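PDB 1NO7: major capsid protein from Human herpesvirus 1, which forms, as VP5, the principal protein building block of the herpes simplex virus capsid shell, here represented by its upper domain. Local coordinates for residues A[183-194]-A[445-453]; A[375-385]-A[503-514]. One frame throughout, in Å; residues are numbered along the deposited sequence.

Contact 1. Residues A[183-194]-A[445-453]; sequences AIHGSEHVFCAL and QVLAHNMAE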
loop_
_atom_site.group_PDB
_atom_site.type_symbol
_atom_site.label_atom_id
_atom_site.label_comp_id
_atom_site.label_asym_id
_atom_site.label_seq_id
_atom_site.Cartn_x
_atom_site.Cartn_y
_atom_site.Cartn_z
ATOM N N ALA A 183 -11.544 4.186 9.268
ATOM C CA ALA A 183 -11.803 4.466 10.687
ATOM C C ALA A 183 -10.912 3.597 11.574
ATOM O O ALA A 183 -10.337 4.074 12.555
ATOM C CB ALA A 183 -13.266 4.201 11.008
ATOM N N ILE A 184 -10.805 2.321 11.209
ATOM C CA ILE A 184 -9.973 1.324 11.958
ATOM C C ILE A 184 -8.592 1.398 11.481
ATOM O O ILE A 184 -7.994 0.433 10.997
ATOM C CB ILE A 184 -10.310 -0.143 11.735
ATOM C CG1 ILE A 184 -11.813 -0.362 11.606
ATOM C CG2 ILE A 184 -9.724 -0.999 12.853
ATOM C CD1 ILE A 184 -12.180 -1.586 10.783
ATOM N N HIS A 185 -8.074 2.643 11.450
ATOM C CA HIS A 185 -6.748 3.031 10.891
ATOM C C HIS A 185 -5.515 2.266 11.331
ATOM O O HIS A 185 -4.575 2.860 11.835
ATOM C CB HIS A 185 -6.507 4.509 11.179
ATOM C CG HIS A 185 -6.513 4.799 12.704
ATOM N ND1 HIS A 185 -7.490 4.311 13.544
ATOM C CD2 HIS A 185 -5.668 5.518 13.482
ATOM C CE1 HIS A 185 -7.248 4.718 14.778
ATOM N NE2 HIS A 185 -6.150 5.452 14.769
ATOM N N GLY A 186 -5.492 0.943 11.162
ATOM C CA GLY A 186 -4.331 0.182 11.588
ATOM C C GLY A 186 -4.352 -0.013 13.108
ATOM O O GLY A 186 -3.647 -0.872 13.621
ATOM N N SER A 187 -5.156 0.772 13.834
ATOM C CA SER A 187 -5.249 0.623 15.288
ATOM C C SER A 187 -5.747 -0.752 15.731
ATOM O O SER A 187 -6.834 -1.191 15.350
ATOM C CB SER A 187 -6.152 1.706 15.881
ATOM O OG SER A 187 -6.173 1.616 17.299
ATOM N N GLU A 188 -4.924 -1.433 16.519
ATOM C CA GLU A 188 -5.261 -2.755 17.039
ATOM C C GLU A 188 -6.329 -2.538 18.108
ATOM O O GLU A 188 -7.347 -3.244 18.162
ATOM C CB GLU A 188 -4.015 -3.396 17.648
ATOM C CG GLU A 188 -4.176 -4.850 18.033
ATOM C CD GLU A 188 -2.833 -5.525 18.244
ATOM O OE1 GLU A 188 -1.976 -5.400 17.342
ATOM O OE2 GLU A 188 -2.631 -6.176 19.293
ATOM N N HIS A 189 -6.079 -1.539 18.953
ATOM C CA HIS A 189 -6.987 -1.142 20.030
ATOM C C HIS A 189 -8.391 -1.008 19.443
ATOM O O HIS A 189 -9.347 -1.637 19.919
ATOM C CB HIS A 189 -6.502 0.199 20.604
ATOM C CG HIS A 189 -7.391 0.790 21.657
ATOM N ND1 HIS A 189 -7.784 0.095 22.782
ATOM C CD2 HIS A 189 -7.898 2.041 21.789
ATOM C CE1 HIS A 189 -8.494 0.893 23.562
ATOM N NE2 HIS A 189 -8.577 2.079 22.983
ATOM N N VAL A 190 -8.501 -0.203 18.382
ATOM C CA VAL A 190 -9.796 -0.006 17.755
ATOM C C VAL A 190 -10.289 -1.239 17.035
ATOM O O VAL A 190 -11.471 -1.501 17.005
ATOM C CB VAL A 190 -9.778 1.142 16.756
ATOM C CG1 VAL A 190 -11.156 1.260 16.091
ATOM C CG2 VAL A 190 -9.382 2.450 17.472
ATOM N N PHE A 191 -9.404 -1.985 16.395
ATOM C CA PHE A 191 -9.893 -3.178 15.716
ATOM C C PHE A 191 -10.599 -3.995 16.778
ATOM O O PHE A 191 -11.642 -4.586 16.520
ATOM C CB PHE A 191 -8.759 -4.022 15.115
ATOM C CG PHE A 191 -9.236 -5.308 14.518
ATOM C CD1 PHE A 191 -9.850 -5.325 13.264
ATOM C CD2 PHE A 191 -9.119 -6.493 15.225
ATOM C CE1 PHE A 191 -10.350 -6.518 12.709
ATOM C CE2 PHE A 191 -9.613 -7.700 14.691
ATOM C CZ PHE A 191 -10.232 -7.712 13.423
ATOM N N CYS A 192 -10.042 -4.009 17.983
ATOM C CA CYS A 192 -10.659 -4.773 19.047
ATOM C C CYS A 192 -12.040 -4.242 19.425
ATOM O O CYS A 192 -12.965 -5.026 19.656
ATOM C CB CYS A 192 -9.729 -4.829 20.260
ATOM S SG CYS A 192 -8.407 -6.039 20.013
ATOM N N ALA A 193 -12.190 -2.923 19.482
ATOM C CA ALA A 193 -13.492 -2.361 19.809
ATOM C C ALA A 193 -14.518 -2.884 18.801
ATOM O O ALA A 193 -15.332 -3.762 19.114
ATOM C CB ALA A 193 -13.445 -0.842 19.754
ATOM N N LEU A 194 -14.461 -2.354 17.583
ATOM C CA LEU A 194 -15.389 -2.748 16.523
ATOM C C LEU A 194 -15.305 -4.238 16.169
ATOM O O LEU A 194 -15.935 -4.694 15.196
ATOM C CB LEU A 194 -15.144 -1.902 15.272
ATOM C CG LEU A 194 -15.314 -0.393 15.485
ATOM C CD1 LEU A 194 -14.127 0.142 16.269
ATOM C CD2 LEU A 194 -15.409 0.334 14.150
ATOM N N GLN A 445 -19.096 4.365 18.320
ATOM C CA GLN A 445 -18.980 5.499 19.222
ATOM C C GLN A 445 -17.502 5.652 19.591
ATOM O O GLN A 445 -17.042 6.744 19.937
ATOM C CB GLN A 445 -19.832 5.287 20.487
ATOM C CG GLN A 445 -21.330 5.039 20.223
ATOM C CD GLN A 445 -22.201 5.233 21.462
ATOM O OE1 GLN A 445 -22.516 6.366 21.848
ATOM N NE2 GLN A 445 -22.587 4.126 22.094
ATOM N N VAL A 446 -16.756 4.552 19.484
ATOM C CA VAL A 446 -15.339 4.562 19.827
ATOM C C VAL A 446 -14.502 5.577 19.037
ATOM O O VAL A 446 -13.664 6.290 19.613
ATOM C CB VAL A 446 -14.701 3.175 19.620
ATOM C CG1 VAL A 446 -13.307 3.183 20.210
ATOM C CG2 VAL A 446 -15.545 2.092 20.272
ATOM N N LEU A 447 -14.739 5.636 17.726
ATOM C CA LEU A 447 -14.001 6.523 16.821
ATOM C C LEU A 447 -13.715 7.913 17.353
ATOM O O LEU A 447 -12.678 8.499 17.035
ATOM C CB LEU A 447 -14.721 6.652 15.479
ATOM C CG LEU A 447 -15.190 5.332 14.855
ATOM C CD1 LEU A 447 -15.460 5.554 13.370
ATOM C CD2 LEU A 447 -14.143 4.233 15.052
ATOM N N ALA A 448 -14.628 8.455 18.147
ATOM C CA ALA A 448 -14.401 9.781 18.700
ATOM C C ALA A 448 -13.196 9.735 19.648
ATOM O O ALA A 448 -12.450 10.711 19.767
ATOM C CB ALA A 448 -15.640 10.264 19.436
ATOM N N HIS A 449 -12.996 8.590 20.295
ATOM C CA HIS A 449 -11.894 8.427 21.239
ATOM C C HIS A 449 -10.517 8.207 20.619
ATOM O O HIS A 449 -9.521 8.789 21.064
ATOM C CB HIS A 449 -12.190 7.274 22.202
ATOM C CG HIS A 449 -13.313 7.552 23.152
ATOM N ND1 HIS A 449 -13.363 8.688 23.933
ATOM C CD2 HIS A 449 -14.418 6.834 23.463
ATOM C CE1 HIS A 449 -14.449 8.657 24.683
ATOM N NE2 HIS A 449 -15.106 7.542 24.418
ATOM N N ASN A 450 -10.459 7.369 19.591
ATOM C CA ASN A 450 -9.191 7.058 18.946
ATOM C C ASN A 450 -9.289 7.225 17.434
ATOM O O ASN A 450 -9.732 6.315 16.720
ATOM C CB ASN A 450 -8.803 5.622 19.281
ATOM C CG ASN A 450 -7.345 5.359 19.068
ATOM O OD1 ASN A 450 -6.769 5.782 18.066
ATOM N ND2 ASN A 450 -6.730 4.648 20.007
ATOM N N MET A 451 -8.867 8.384 16.941
ATOM C CA MET A 451 -8.939 8.639 15.504
ATOM C C MET A 451 -7.679 9.193 14.826
ATOM O O MET A 451 -6.766 9.716 15.479
ATOM C CB MET A 451 -10.145 9.557 15.189
ATOM C CG MET A 451 -10.447 10.684 16.202
ATOM S SD MET A 451 -11.651 11.943 15.583
ATOM C CE MET A 451 -13.253 11.017 15.679
ATOM N N ALA A 452 -7.654 9.051 13.501
ATOM C CA ALA A 452 -6.561 9.526 12.657
ATOM C C ALA A 452 -7.105 10.714 11.860
ATOM O O ALA A 452 -8.191 10.624 11.282
ATOM C CB ALA A 452 -6.112 8.416 11.712
ATOM N N GLU A 453 -6.357 11.815 11.811
ATOM C CA GLU A 453 -6.820 13.006 11.104
ATOM C C GLU A 453 -6.499 13.114 9.604
ATOM O O GLU A 453 -7.406 13.095 8.754
ATOM C CB GLU A 453 -6.298 14.252 11.826
ATOM C CG GLU A 453 -4.788 14.281 11.998
ATOM C CD GLU A 453 -4.339 15.255 13.074
ATOM O OE1 GLU A 453 -4.760 16.431 13.032
ATOM O OE2 GLU A 453 -3.558 14.846 13.963
#
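N450 sits against V190, H185 and H189, so its side chain makes a convenient path through the contact. Its CG lies anti to the backbone N (chi1 -161°), which sends the side chain across to the turn and first helical residues of 183-194. At the base, N450 CB rests 3.7 Å from V190 CG2, and CG stays close to the same methyl. There the amide divides. OD1 comes to the edge of the H185 ring, 3.4 Å from H185 NE2, and takes a hydrogen bond from N336 ND2. ND2 goes the other way, to the edge of the H189 ring, with N450 ND2 3.4 Å from H189 CD2. The amide is turned 61° from the H185 ring, so the two meet across rather than stack.

The H185 ring is fixed from several directions. A183 O accepts from both H185 N and H185 ND1, on one face of its carbonyl plane, while A452 packs on the ring, A452 CB standing 3.4 Å from H185 CD2. Beyond the turn, S187 N-caps helix 188-193: V190 N gives S187 OG a nearly straight bond of 3.1 Å.

The other half is apolar. L447 reaches A183 through CD1, 3.5 Å from A183 CB, and its CD2 faces the methyls of V190 and L194. Next to it V446 CG2 lies 3.6 Å from A193 CB. Y386 and L389 of helix 382-389 also touch L447.

No clear hydrogen bond joins the two segments, so the joint probably rests mainly on apolar contact; the clear polar bonds described here stay within 183-194 (H185 N and ND1 to A183 O, V190 N to S187 OG) or, for N450 OD1, come from N336.

Contact 2. Residues A[375-385]-A[503-514]; sequences CCTAGVRFDRV and DYFYPLPVHALF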
loop_
_atom_site.group_PDB
_atom_site.type_symbol
_atom_site.label_atom_id
_atom_site.label_comp_id
_atom_site.label_asym_id
_atom_site.label_seq_id
_atom_site.Cartn_x
_atom_site.Cartn_y
_atom_site.Cartn_z
ATOM N N CYS A 375 -5.420 -1.801 -9.551
ATOM C CA CYS A 375 -5.697 -1.341 -8.185
ATOM C C CYS A 375 -4.809 -0.143 -7.926
ATOM O O CYS A 375 -3.826 0.050 -8.642
ATOM C CB CYS A 375 -5.370 -2.419 -7.159
ATOM S SG CYS A 375 -3.631 -2.487 -6.795
ATOM N N CYS A 376 -5.109 0.639 -6.890
ATOM C CA CYS A 376 -4.325 1.853 -6.634
ATOM C C CYS A 376 -4.416 2.473 -5.233
ATOM O O CYS A 376 -5.498 2.502 -4.620
ATOM C CB CYS A 376 -4.723 2.914 -7.659
ATOM S SG CYS A 376 -4.704 4.573 -6.984
ATOM N N THR A 377 -3.286 3.000 -4.747
ATOM C CA THR A 377 -3.245 3.619 -3.423
ATOM C C THR A 377 -3.912 4.976 -3.470
ATOM O O THR A 377 -3.820 5.686 -4.484
ATOM C CB THR A 377 -1.804 3.815 -2.917
ATOM O OG1 THR A 377 -1.183 4.945 -3.560
ATOM C CG2 THR A 377 -0.996 2.566 -3.194
ATOM N N ALA A 378 -4.577 5.329 -2.370
ATOM C CA ALA A 378 -5.277 6.611 -2.265
ATOM C C ALA A 378 -5.270 7.152 -0.841
ATOM O O ALA A 378 -5.180 6.389 0.138
ATOM C CB ALA A 378 -6.731 6.471 -2.757
ATOM N N GLY A 379 -5.351 8.480 -0.749
ATOM C CA GLY A 379 -5.375 9.163 0.532
ATOM C C GLY A 379 -6.836 9.298 0.920
ATOM O O GLY A 379 -7.717 9.383 0.040
ATOM N N VAL A 380 -7.102 9.328 2.225
ATOM C CA VAL A 380 -8.471 9.417 2.727
ATOM C C VAL A 380 -8.884 10.789 3.273
ATOM O O VAL A 380 -8.060 11.508 3.858
ATOM C CB VAL A 380 -8.677 8.394 3.838
ATOM C CG1 VAL A 380 -10.128 8.388 4.271
ATOM C CG2 VAL A 380 -8.249 7.037 3.360
ATOM N N ARG A 381 -10.160 11.143 3.069
ATOM C CA ARG A 381 -10.696 12.417 3.584
ATOM C C ARG A 381 -11.424 12.071 4.893
ATOM O O ARG A 381 -12.658 12.013 4.942
ATOM C CB ARG A 381 -11.685 13.014 2.586
ATOM C CG ARG A 381 -11.119 13.243 1.213
ATOM C CD ARG A 381 -12.190 13.759 0.281
ATOM N NE ARG A 381 -12.805 14.975 0.805
ATOM C CZ ARG A 381 -13.859 15.583 0.261
ATOM N NH1 ARG A 381 -14.431 15.087 -0.839
ATOM N NH2 ARG A 381 -14.352 16.683 0.822
ATOM N N PHE A 382 -10.658 11.853 5.956
ATOM C CA PHE A 382 -11.226 11.444 7.232
ATOM C C PHE A 382 -12.469 12.178 7.729
ATOM O O PHE A 382 -13.370 11.543 8.299
ATOM C CB PHE A 382 -10.113 11.408 8.280
ATOM C CG PHE A 382 -9.054 10.388 7.960
ATOM C CD1 PHE A 382 -8.128 10.622 6.941
ATOM C CD2 PHE A 382 -9.061 9.140 8.583
ATOM C CE1 PHE A 382 -7.234 9.627 6.537
ATOM C CE2 PHE A 382 -8.172 8.135 8.191
ATOM C CZ PHE A 382 -7.256 8.382 7.160
ATOM N N ASP A 383 -12.548 13.493 7.520
ATOM C CA ASP A 383 -13.749 14.208 7.954
ATOM C C ASP A 383 -14.916 13.557 7.210
ATOM O O ASP A 383 -15.736 12.862 7.822
ATOM C CB ASP A 383 -13.654 15.716 7.649
ATOM C CG ASP A 383 -13.034 16.014 6.293
ATOM O OD1 ASP A 383 -11.828 15.721 6.110
ATOM O OD2 ASP A 383 -13.751 16.545 5.411
ATOM N N ARG A 384 -14.962 13.747 5.891
ATOM C CA ARG A 384 -16.008 13.153 5.074
ATOM C C ARG A 384 -16.345 11.739 5.576
ATOM O O ARG A 384 -17.524 11.389 5.703
ATOM C CB ARG A 384 -15.562 13.109 3.612
ATOM C CG ARG A 384 -15.608 14.460 2.926
ATOM C CD ARG A 384 -16.913 14.639 2.175
ATOM N NE ARG A 384 -17.085 16.002 1.683
ATOM C CZ ARG A 384 -17.628 16.988 2.391
ATOM N NH1 ARG A 384 -18.058 16.759 3.626
ATOM N NH2 ARG A 384 -17.737 18.202 1.865
ATOM N N VAL A 385 -15.327 10.931 5.890
ATOM C CA VAL A 385 -15.577 9.566 6.364
ATOM C C VAL A 385 -16.200 9.616 7.736
ATOM O O VAL A 385 -17.404 9.410 7.883
ATOM C CB VAL A 385 -14.291 8.708 6.481
ATOM C CG1 VAL A 385 -14.668 7.223 6.644
ATOM C CG2 VAL A 385 -13.409 8.903 5.258
ATOM N N ASP A 503 -15.553 11.303 -3.219
ATOM C CA ASP A 503 -16.323 11.595 -2.013
ATOM C C ASP A 503 -15.479 11.485 -0.751
ATOM O O ASP A 503 -15.161 12.503 -0.139
ATOM C CB ASP A 503 -17.531 10.661 -1.911
ATOM C CG ASP A 503 -18.696 11.120 -2.771
ATOM O OD1 ASP A 503 -19.231 12.217 -2.503
ATOM O OD2 ASP A 503 -19.077 10.390 -3.712
ATOM N N TYR A 504 -15.097 10.258 -0.380
ATOM C CA TYR A 504 -14.297 10.020 0.830
ATOM C C TYR A 504 -12.802 9.818 0.571
ATOM O O TYR A 504 -11.940 10.279 1.349
ATOM C CB TYR A 504 -14.803 8.780 1.575
ATOM C CG TYR A 504 -16.276 8.787 1.907
ATOM C CD1 TYR A 504 -17.233 8.511 0.930
ATOM C CD2 TYR A 504 -16.716 9.064 3.199
ATOM C CE1 TYR A 504 -18.589 8.509 1.228
ATOM C CE2 TYR A 504 -18.071 9.067 3.506
ATOM C CZ TYR A 504 -19.006 8.789 2.513
ATOM O OH TYR A 504 -20.358 8.801 2.792
ATOM N N PHE A 505 -12.507 9.114 -0.519
ATOM C CA PHE A 505 -11.134 8.795 -0.887
ATOM C C PHE A 505 -10.651 9.450 -2.168
ATOM O O PHE A 505 -11.398 9.560 -3.138
ATOM C CB PHE A 505 -11.011 7.301 -1.053
ATOM C CG PHE A 505 -11.543 6.521 0.107
ATOM C CD1 PHE A 505 -12.631 5.666 -0.062
ATOM C CD2 PHE A 505 -10.910 6.581 1.349
ATOM C CE1 PHE A 505 -13.088 4.862 0.981
ATOM C CE2 PHE A 505 -11.352 5.783 2.415
ATOM C CZ PHE A 505 -12.451 4.914 2.231
ATOM N N TYR A 506 -9.389 9.864 -2.178
ATOM C CA TYR A 506 -8.823 10.486 -3.371
ATOM C C TYR A 506 -7.582 9.729 -3.869
ATOM O O TYR A 506 -6.658 9.452 -3.087
ATOM C CB TYR A 506 -8.473 11.939 -3.080
ATOM C CG TYR A 506 -7.571 12.121 -1.888
ATOM C CD1 TYR A 506 -6.194 12.016 -2.004
ATOM C CD2 TYR A 506 -8.096 12.448 -0.650
ATOM C CE1 TYR A 506 -5.354 12.247 -0.911
ATOM C CE2 TYR A 506 -7.273 12.681 0.457
ATOM C CZ TYR A 506 -5.902 12.588 0.321
ATOM O OH TYR A 506 -5.090 12.895 1.404
ATOM N N PRO A 507 -7.563 9.365 -5.175
ATOM C CA PRO A 507 -6.469 8.639 -5.835
ATOM C C PRO A 507 -5.161 9.389 -5.692
ATOM O O PRO A 507 -5.120 10.614 -5.876
ATOM C CB PRO A 507 -6.916 8.588 -7.296
ATOM C CG PRO A 507 -8.395 8.521 -7.194
ATOM C CD PRO A 507 -8.682 9.566 -6.117
ATOM N N LEU A 508 -4.099 8.658 -5.371
ATOM C CA LEU A 508 -2.780 9.263 -5.220
ATOM C C LEU A 508 -1.752 8.134 -5.178
ATOM O O LEU A 508 -1.313 7.739 -4.083
ATOM C CB LEU A 508 -2.719 10.066 -3.925
ATOM C CG LEU A 508 -1.391 10.767 -3.663
ATOM C CD1 LEU A 508 -1.571 12.280 -3.886
ATOM C CD2 LEU A 508 -0.921 10.490 -2.223
ATOM N N PRO A 509 -1.351 7.601 -6.366
ATOM C CA PRO A 509 -0.378 6.503 -6.476
ATOM C C PRO A 509 1.008 6.860 -5.949
ATOM O O PRO A 509 1.588 7.878 -6.348
ATOM C CB PRO A 509 -0.346 6.209 -7.980
ATOM C CG PRO A 509 -1.644 6.755 -8.488
ATOM C CD PRO A 509 -1.758 8.037 -7.714
ATOM N N VAL A 510 1.532 6.027 -5.049
ATOM C CA VAL A 510 2.862 6.257 -4.493
ATOM C C VAL A 510 3.896 5.497 -5.313
ATOM O O VAL A 510 5.102 5.734 -5.179
ATOM C CB VAL A 510 2.983 5.747 -3.040
ATOM C CG1 VAL A 510 2.152 6.601 -2.130
ATOM C CG2 VAL A 510 2.537 4.291 -2.950
ATOM N N HIS A 511 3.432 4.593 -6.172
ATOM C CA HIS A 511 4.358 3.791 -6.949
ATOM C C HIS A 511 3.714 3.110 -8.162
ATOM O O HIS A 511 2.558 2.678 -8.116
ATOM C CB HIS A 511 4.988 2.761 -6.020
ATOM C CG HIS A 511 6.042 1.935 -6.670
ATOM N ND1 HIS A 511 5.746 0.878 -7.501
ATOM C CD2 HIS A 511 7.392 2.022 -6.631
ATOM C CE1 HIS A 511 6.871 0.349 -7.947
ATOM N NE2 HIS A 511 7.884 1.024 -7.435
ATOM N N ALA A 512 4.474 3.030 -9.253
ATOM C CA ALA A 512 3.999 2.437 -10.502
ATOM C C ALA A 512 3.193 1.172 -10.239
ATOM O O ALA A 512 2.187 0.920 -10.906
ATOM C CB ALA A 512 5.187 2.123 -11.408
ATOM N N LEU A 513 3.626 0.388 -9.253
ATOM C CA LEU A 513 2.955 -0.870 -8.917
ATOM C C LEU A 513 1.468 -0.729 -8.563
ATOM O O LEU A 513 0.661 -1.643 -8.801
ATOM C CB LEU A 513 3.709 -1.563 -7.771
ATOM C CG LEU A 513 4.434 -2.843 -8.200
ATOM C CD1 LEU A 513 5.384 -3.266 -7.106
ATOM C CD2 LEU A 513 3.414 -3.940 -8.490
ATOM N N PHE A 514 1.113 0.422 -8.003
ATOM C CA PHE A 514 -0.264 0.691 -7.619
ATOM C C PHE A 514 -0.729 1.999 -8.259
ATOM O O PHE A 514 -0.524 3.084 -7.693
ATOM C CB PHE A 514 -0.355 0.840 -6.110
ATOM C CG PHE A 514 0.635 0.006 -5.343
ATOM C CD1 PHE A 514 1.585 0.625 -4.524
ATOM C CD2 PHE A 514 0.549 -1.389 -5.344
ATOM C CE1 PHE A 514 2.430 -0.139 -3.699
ATOM C CE2 PHE A 514 1.394 -2.166 -4.521
ATOM C CZ PHE A 514 2.333 -1.537 -3.696
#
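Strand 376-380 is the middle strand of a three-stranded antiparallel sheet, and here it pairs with edge strand 505-507, the Y506 ring folding over G379. These two residues form the hydrogen-bonded pair: Y506 N donates to G379 O over 2.8 Å, almost straight, and G379 N returns a bond to Y506 O. CG of Y506 sits between its backbone N and carbonyl carbon (chi1 54°), which swings the ring back across the glycine. G379 CA stands 3.7 Å from the ring centroid in a CH-pi contact, and R381 CG comes up to the ring edge in its plane.

V380 and F505, a non-hydrogen-bonded pair, point the same way, beside I487 of the neighbouring strand and against A182 of helix 176-183; V380 CG2 meets the edge of the F505 ring at CD2, 3.4 Å away.

Past Y506 the pairing runs on. L508 N donates to T377 O at 3.1 Å, in the carbonyl plane on a lone pair, and T377 OG1 gives L508 O a weak bond. T377 CG2, meanwhile, packs on F514 CB.

At the other end R381 N donates to Y504 O nearly in line with the carbonyl, just where helix 382-389 begins. Y504 turns the edge of its ring to V385 CA, while its OH bonds T388 further along that helix. R381 NH1 is hydrogen-bonded to G502 O.

The hydrogen bonds across the contact are thus nearly all backbone to backbone, which suggests that the main chain largely sets the register; the Y506 ring covers G379 on one face, and V380 and F505 pack together on the other.

From the N terminus, helix 176-183 leads into 183-194, whose partner 445-453 comes only after 250 further residues; contact 1 closes that long loop. Inside it lies 375-385, but its partner 503-514 follows 445-453, so contact 2 closes a shorter loop that crosses the first. The contact centres are 19 Å apart, yet the two are joined directly: the F382 ring packs on the backbone of A452 and E453. Helix 382-389 also bridges them, starting in contact 2 and placing Y386 and L389 on contact 1. Helix 176-183 does likewise, with A182 against V380 and F505, L179 against V385 and Y504, and its last residue, A183, within the first segment of contact 1.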